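Local structure of uncharacterized protein YacP (Bacillus subtilis, 5MQ8) at residues A29-I34 / E61-N66; R47-F52 / R68-F73. The protein is an endoribonuclease, Rae1, of the PIN/NYN type that takes part in ribosome-dependent mRNA decay. All blocks are in the same frame, centred on the assembly; numbering follows the deposited sequence.

Both contacts lie in the α/β YacP-like NYN domain, built round a parallel β-sheet; their centres are about 10 Å apart. Along the chain the four segments alternate: helix 23-44 supplies residues 29-34, strand 47-52 follows it directly, the loop holding 61-66 comes next, and strand 70-73 closes the set. Interaction 2 joins strand 70-73, outermost in the chain's own sheet, to strand 47-52; interaction 1 lays the loop that connects these two strands against the helix covering one face of the sheet. The two meet where Arg30 and Leu33 pack on Phe52 and Ile34 on Val71, so Arg30 and Ile34 of helix 23-44 face both the sheet and the connecting loop.

Interaction 1: residues A29-I34 / E61-N66; sequences ARDVLI and EKKQTN
The loop that leads from strand 47-52 to strand 70-73 runs past helix 23-44, and Lys63 of this loop meets Asp31 and Arg30 of the helix in a salt-bridge network. Lys63 NZ lies 3.0 Å from Asp31 OD2 and hydrogen-bonds to it on the syn side of the carboxylate. The other oxygen serves the neighbouring residue: Arg30 NH1 donates to Asp31 OD1 over 2.8 Å, with the acceptor close to the guanidinium plane although the nitrogen stands 29° out of the carboxylate plane. One aspartate thus takes a cation on each oxygen, which probably favours its ionised form and offsets the nearness of Arg30 NH1 to Lys63 NZ, 3.7 Å apart. Arginine suits its buried place because its N-H groups find partners, NH1 on Asp31 and NH2 on the carbonyl of Lys58, while its aliphatic part packs on Phe52; bends at chi2 and chi3 turn the guanidinium back to Asp31. Lysine suits the exposed loop, its extended chain spanning to the acid; CD passes Arg30 NH1 at 3.6 Å.

In this domain of the PIN clan the helix flanks a parallel sheet, and one helical turn beyond Arg30 the contact becomes apolar. CD1 of Ile34 touches Thr65 CG2 at 3.7 Å, the two side chains meeting nearly at right angles. With OG1 between the backbone N and carbonyl carbon (chi1 43°), Thr65 presents its methyl to the helix. Ile34 CG2 lies 4.1 Å from Asn66 CB, leaving the amide of Asn66 to accept from Arg68 N through OD1.

Interaction 2: residues R47-F52 / R68-F73; sequences RVIVVF and RVEVIF
Val50 of strand 47-52 bonds to Glu70 and Ile72 of strand 70-73, on either side of its parallel partner Val71. Val50 N donates to Glu70 O (2.8 Å), Ile72 N to Val50 O and Phe52 N to Ile72 O, all nearly straight. Strand 70-73 is outermost in the chain's own five-stranded parallel sheet of this PIN-clan domain; strand 47-52 bonds on its other side to strand 3-7, Ile49 with Leu4 and Val6. Between the bonds to strand 70-73 come CA-H...O contacts, such as Val51 CA to Ile72 O at 3.3 Å. At the start of the pairing a water takes over: it donates to Val48 O and accepts from Glu70 N.

Apolar contacts form on both faces. On the face carrying Val50 and Phe52, Val50 CG2 meets Val69 CG1 at 3.6 Å, and Val71 CG1 comes to the edge of the Phe52 ring. Phe52 CB stands over one face of the Phe73 ring in a CH-pi contact, 4.0 Å from its centroid. Branched and aromatic residues suit these extended strands, covering the backbone on the side of helix 23-44. On the other face Ile49 CG2 touches Ile72 CD1, and helix 80-90 packs on Val51 and Ile72.

A charged pair, Arg47 and Glu70, lies at the start of the strands. Arg47 NH2 donates to Glu70 OE2 over 3.0 Å at 162°, in the guanidinium plane, and a second water links Arg47 NE to the same oxygen. Both long chains are extended (Glu70 chi1 -172°, CG opposite the backbone N), and Ile49 lies alongside Glu70, its CD1 3.6 Å from OE2. With direct and water-mediated donors converging on OE2, the carboxylate is probably held ionised and turned toward Arg47.

Interaction 1: residues A29-I34 / E61-N66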
loop_
_atom_site.group_PDB
_atom_site.type_symbol
_atom_site.label_atom_id
_atom_site.label_comp_id
_atom_site.label_asym_id
_atom_site.label_seq_id
_atom_site.Cartn_x
_atom_site.Cartn_y
_atom_site.Cartn_z
ATOM N N ALA A 29 14.868 -12.583 4.319
ATOM C CA ALA A 29 14.029 -13.407 5.194
ATOM C C ALA A 29 13.773 -12.716 6.550
ATOM O O ALA A 29 12.648 -12.738 7.052
ATOM C CB ALA A 29 14.659 -14.773 5.393
ATOM N N ARG A 30 14.811 -12.063 7.101
ATOM C CA ARG A 30 14.779 -11.298 8.345
ATOM C C ARG A 30 13.786 -10.123 8.211
ATOM O O ARG A 30 12.919 -9.957 9.063
ATOM C CB ARG A 30 16.196 -10.817 8.687
ATOM C CG ARG A 30 16.301 -9.834 9.843
ATOM C CD ARG A 30 16.650 -8.456 9.325
ATOM N NE ARG A 30 18.083 -8.253 9.272
ATOM C CZ ARG A 30 18.681 -7.324 8.538
ATOM N NH1 ARG A 30 17.969 -6.522 7.754
ATOM N NH2 ARG A 30 19.997 -7.197 8.571
ATOM N N ASP A 31 13.901 -9.350 7.121
ATOM C CA ASP A 31 13.034 -8.214 6.823
ATOM C C ASP A 31 11.567 -8.611 6.678
ATOM O O ASP A 31 10.711 -7.941 7.247
ATOM C CB ASP A 31 13.525 -7.491 5.558
ATOM C CG ASP A 31 14.830 -6.721 5.733
ATOM O OD1 ASP A 31 15.258 -6.527 6.893
ATOM O OD2 ASP A 31 15.413 -6.301 4.707
ATOM N N VAL A 32 11.276 -9.704 5.926
ATOM C CA VAL A 32 9.912 -10.204 5.735
ATOM C C VAL A 32 9.340 -10.645 7.088
ATOM O O VAL A 32 8.212 -10.256 7.422
ATOM C CB VAL A 32 9.811 -11.312 4.649
ATOM C CG1 VAL A 32 8.398 -11.903 4.589
ATOM C CG2 VAL A 32 10.218 -10.775 3.279
ATOM N N LEU A 33 10.148 -11.390 7.887
ATOM C CA LEU A 33 9.736 -11.849 9.211
ATOM C C LEU A 33 9.376 -10.695 10.143
ATOM O O LEU A 33 8.333 -10.758 10.792
ATOM C CB LEU A 33 10.784 -12.796 9.845
ATOM C CG LEU A 33 10.512 -13.294 11.270
ATOM C CD1 LEU A 33 9.202 -14.122 11.343
ATOM C CD2 LEU A 33 11.697 -14.097 11.782
ATOM N N ILE A 34 10.202 -9.630 10.177
ATOM C CA ILE A 34 9.924 -8.432 10.999
ATOM C C ILE A 34 8.586 -7.782 10.621
ATOM O O ILE A 34 7.819 -7.398 11.517
ATOM C CB ILE A 34 11.106 -7.431 10.960
ATOM C CG1 ILE A 34 12.341 -8.025 11.666
ATOM C CG2 ILE A 34 10.721 -6.083 11.571
ATOM C CD1 ILE A 34 13.655 -7.384 11.250
ATOM N N GLU A 61 22.672 -3.122 11.624
ATOM C CA GLU A 61 23.679 -2.077 11.378
ATOM C C GLU A 61 23.008 -0.689 11.388
ATOM O O GLU A 61 22.635 -0.210 12.462
ATOM C CB GLU A 61 24.491 -2.331 10.081
ATOM C CG GLU A 61 25.421 -3.531 10.126
ATOM C CD GLU A 61 26.320 -3.662 8.909
ATOM O OE1 GLU A 61 27.526 -3.343 9.023
ATOM O OE2 GLU A 61 25.816 -4.074 7.838
ATOM N N LYS A 62 22.794 -0.086 10.196
ATOM C CA LYS A 62 22.141 1.217 10.040
ATOM C C LYS A 62 20.632 1.087 10.256
ATOM O O LYS A 62 20.070 1.844 11.049
ATOM C CB LYS A 62 22.433 1.809 8.643
ATOM C CG LYS A 62 21.919 3.234 8.443
ATOM C CD LYS A 62 22.301 3.786 7.076
ATOM C CE LYS A 62 22.321 5.296 7.063
ATOM N NZ LYS A 62 20.958 5.880 6.941
ATOM N N LYS A 63 19.992 0.129 9.535
ATOM C CA LYS A 63 18.555 -0.162 9.510
ATOM C C LYS A 63 17.834 0.018 10.844
ATOM O O LYS A 63 18.147 -0.649 11.839
ATOM C CB LYS A 63 18.282 -1.569 8.950
ATOM C CG LYS A 63 17.744 -1.583 7.525
ATOM C CD LYS A 63 17.787 -2.988 6.929
ATOM C CE LYS A 63 17.424 -2.999 5.463
ATOM N NZ LYS A 63 17.708 -4.314 4.823
ATOM N N GLN A 64 16.894 0.964 10.858
ATOM C CA GLN A 64 16.037 1.193 12.005
ATOM C C GLN A 64 14.738 0.493 11.625
ATOM O O GLN A 64 14.015 0.958 10.739
ATOM C CB GLN A 64 15.852 2.694 12.305
ATOM C CG GLN A 64 15.213 2.979 13.674
ATOM C CD GLN A 64 15.808 2.170 14.812
ATOM O OE1 GLN A 64 15.217 1.191 15.286
ATOM N NE2 GLN A 64 17.002 2.542 15.254
ATOM N N THR A 65 14.515 -0.694 12.218
ATOM C CA THR A 65 13.368 -1.560 11.930
ATOM C C THR A 65 12.034 -1.005 12.416
ATOM O O THR A 65 11.986 0.037 13.086
ATOM C CB THR A 65 13.603 -2.992 12.445
ATOM O OG1 THR A 65 14.198 -2.965 13.748
ATOM C CG2 THR A 65 14.436 -3.813 11.491
ATOM N N ASN A 66 10.946 -1.725 12.058
ATOM C CA ASN A 66 9.558 -1.413 12.396
ATOM C C ASN A 66 9.391 -1.156 13.893
ATOM O O ASN A 66 9.741 -2.012 14.705
ATOM C CB ASN A 66 8.639 -2.550 11.931
ATOM C CG ASN A 66 7.236 -2.112 11.606
ATOM O OD1 ASN A 66 6.516 -1.536 12.437
ATOM N ND2 ASN A 66 6.806 -2.405 10.388
#

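Interaction 2: residues R47-F52 / R68-F73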
loop_
_atom_site.group_PDB
_atom_site.type_symbol
_atom_site.label_atom_id
_atom_site.label_comp_id
_atom_site.label_asym_id
_atom_site.label_seq_id
_atom_site.Cartn_x
_atom_site.Cartn_y
_atom_site.Cartn_z
ATOM N N ARG A 47 2.654 -7.966 22.881
ATOM C CA ARG A 47 4.016 -7.497 22.697
ATOM C C ARG A 47 4.821 -8.615 21.998
ATOM O O ARG A 47 4.680 -9.790 22.338
ATOM C CB ARG A 47 4.637 -7.106 24.026
ATOM C CG ARG A 47 5.973 -6.427 23.850
ATOM C CD ARG A 47 6.595 -6.168 25.182
ATOM N NE ARG A 47 7.945 -5.629 25.040
ATOM C CZ ARG A 47 8.637 -5.123 26.049
ATOM N NH1 ARG A 47 8.110 -5.073 27.264
ATOM N NH2 ARG A 47 9.861 -4.659 25.852
ATOM N N VAL A 48 5.600 -8.245 20.971
ATOM C CA VAL A 48 6.387 -9.178 20.162
ATOM C C VAL A 48 7.852 -8.803 20.191
ATOM O O VAL A 48 8.199 -7.660 19.903
ATOM C CB VAL A 48 5.861 -9.283 18.701
ATOM C CG1 VAL A 48 6.726 -10.227 17.869
ATOM C CG2 VAL A 48 4.405 -9.731 18.661
ATOM N N ILE A 49 8.719 -9.772 20.536
ATOM C CA ILE A 49 10.163 -9.569 20.523
ATOM C C ILE A 49 10.785 -10.648 19.640
ATOM O O ILE A 49 10.598 -11.838 19.890
ATOM C CB ILE A 49 10.811 -9.465 21.934
ATOM C CG1 ILE A 49 10.137 -8.342 22.773
ATOM C CG2 ILE A 49 12.332 -9.221 21.803
ATOM C CD1 ILE A 49 10.569 -8.247 24.249
ATOM N N VAL A 50 11.520 -10.233 18.611
ATOM C CA VAL A 50 12.168 -11.178 17.700
ATOM C C VAL A 50 13.651 -11.266 18.051
ATOM O O VAL A 50 14.351 -10.254 18.048
ATOM C CB VAL A 50 11.904 -10.863 16.199
ATOM C CG1 VAL A 50 12.468 -11.959 15.299
ATOM C CG2 VAL A 50 10.409 -10.694 15.935
ATOM N N VAL A 51 14.110 -12.481 18.351
ATOM C CA VAL A 51 15.493 -12.776 18.719
ATOM C C VAL A 51 16.192 -13.514 17.581
ATOM O O VAL A 51 15.788 -14.613 17.181
ATOM C CB VAL A 51 15.591 -13.526 20.084
ATOM C CG1 VAL A 51 17.041 -13.884 20.435
ATOM C CG2 VAL A 51 14.969 -12.697 21.194
ATOM N N PHE A 52 17.233 -12.892 17.062
ATOM C CA PHE A 52 18.030 -13.438 15.990
ATOM C C PHE A 52 19.403 -13.835 16.499
ATOM O O PHE A 52 20.080 -13.049 17.173
ATOM C CB PHE A 52 18.186 -12.432 14.842
ATOM C CG PHE A 52 16.936 -12.162 14.041
ATOM C CD1 PHE A 52 16.381 -13.147 13.227
ATOM C CD2 PHE A 52 16.347 -10.903 14.044
ATOM C CE1 PHE A 52 15.239 -12.883 12.457
ATOM C CE2 PHE A 52 15.204 -10.642 13.272
ATOM C CZ PHE A 52 14.655 -11.636 12.493
ATOM N N ARG A 68 6.907 -1.276 15.617
ATOM C CA ARG A 68 5.965 -2.258 16.150
ATOM C C ARG A 68 6.691 -3.492 16.678
ATOM O O ARG A 68 6.076 -4.284 17.383
ATOM C CB ARG A 68 4.986 -2.699 15.043
ATOM C CG ARG A 68 3.499 -2.601 15.387
ATOM C CD ARG A 68 2.874 -1.298 14.899
ATOM N NE ARG A 68 2.906 -1.141 13.442
ATOM C CZ ARG A 68 2.616 -0.007 12.810
ATOM N NH1 ARG A 68 2.246 1.068 13.495
ATOM N NH2 ARG A 68 2.673 0.056 11.488
ATOM N N VAL A 69 7.960 -3.709 16.291
ATOM C CA VAL A 69 8.675 -4.934 16.682
ATOM C C VAL A 69 10.023 -4.654 17.295
ATOM O O VAL A 69 10.884 -4.059 16.649
ATOM C CB VAL A 69 8.856 -5.924 15.492
ATOM C CG1 VAL A 69 9.223 -7.316 15.980
ATOM C CG2 VAL A 69 7.630 -5.984 14.615
ATOM N N GLU A 70 10.245 -5.191 18.489
ATOM C CA GLU A 70 11.560 -5.115 19.108
ATOM C C GLU A 70 12.385 -6.276 18.511
ATOM O O GLU A 70 11.946 -7.426 18.528
ATOM C CB GLU A 70 11.453 -5.243 20.628
ATOM C CG GLU A 70 12.772 -4.990 21.335
ATOM C CD GLU A 70 12.707 -4.933 22.845
ATOM O OE1 GLU A 70 13.790 -4.862 23.461
ATOM O OE2 GLU A 70 11.591 -4.944 23.413
ATOM N N VAL A 71 13.550 -5.956 17.957
ATOM C CA VAL A 71 14.447 -6.921 17.334
ATOM C C VAL A 71 15.744 -6.952 18.135
ATOM O O VAL A 71 16.388 -5.913 18.299
ATOM C CB VAL A 71 14.666 -6.595 15.834
ATOM C CG1 VAL A 71 15.761 -7.461 15.236
ATOM C CG2 VAL A 71 13.361 -6.737 15.044
ATOM N N ILE A 72 16.111 -8.146 18.650
ATOM C CA ILE A 72 17.303 -8.334 19.480
ATOM C C ILE A 72 18.223 -9.373 18.880
ATOM O O ILE A 72 17.772 -10.446 18.499
ATOM C CB ILE A 72 16.922 -8.639 20.965
ATOM C CG1 ILE A 72 16.353 -7.380 21.635
ATOM C CG2 ILE A 72 18.124 -9.162 21.782
ATOM C CD1 ILE A 72 15.606 -7.607 22.863
ATOM N N PHE A 73 19.506 -9.040 18.772
ATOM C CA PHE A 73 20.520 -9.963 18.299
ATOM C C PHE A 73 21.264 -10.513 19.514
ATOM O O PHE A 73 21.463 -9.784 20.488
ATOM C CB PHE A 73 21.467 -9.283 17.295
ATOM C CG PHE A 73 20.871 -9.155 15.911
ATOM C CD1 PHE A 73 19.965 -8.145 15.617
ATOM C CD2 PHE A 73 21.188 -10.063 14.913
ATOM C CE1 PHE A 73 19.391 -8.040 14.345
ATOM C CE2 PHE A 73 20.621 -9.952 13.640
ATOM C CZ PHE A 73 19.716 -8.944 13.368
HETATM O O HOH W 1 9.023 -4.423 22.733
HETATM O O HOH W 2 8.026 -4.955 20.273
#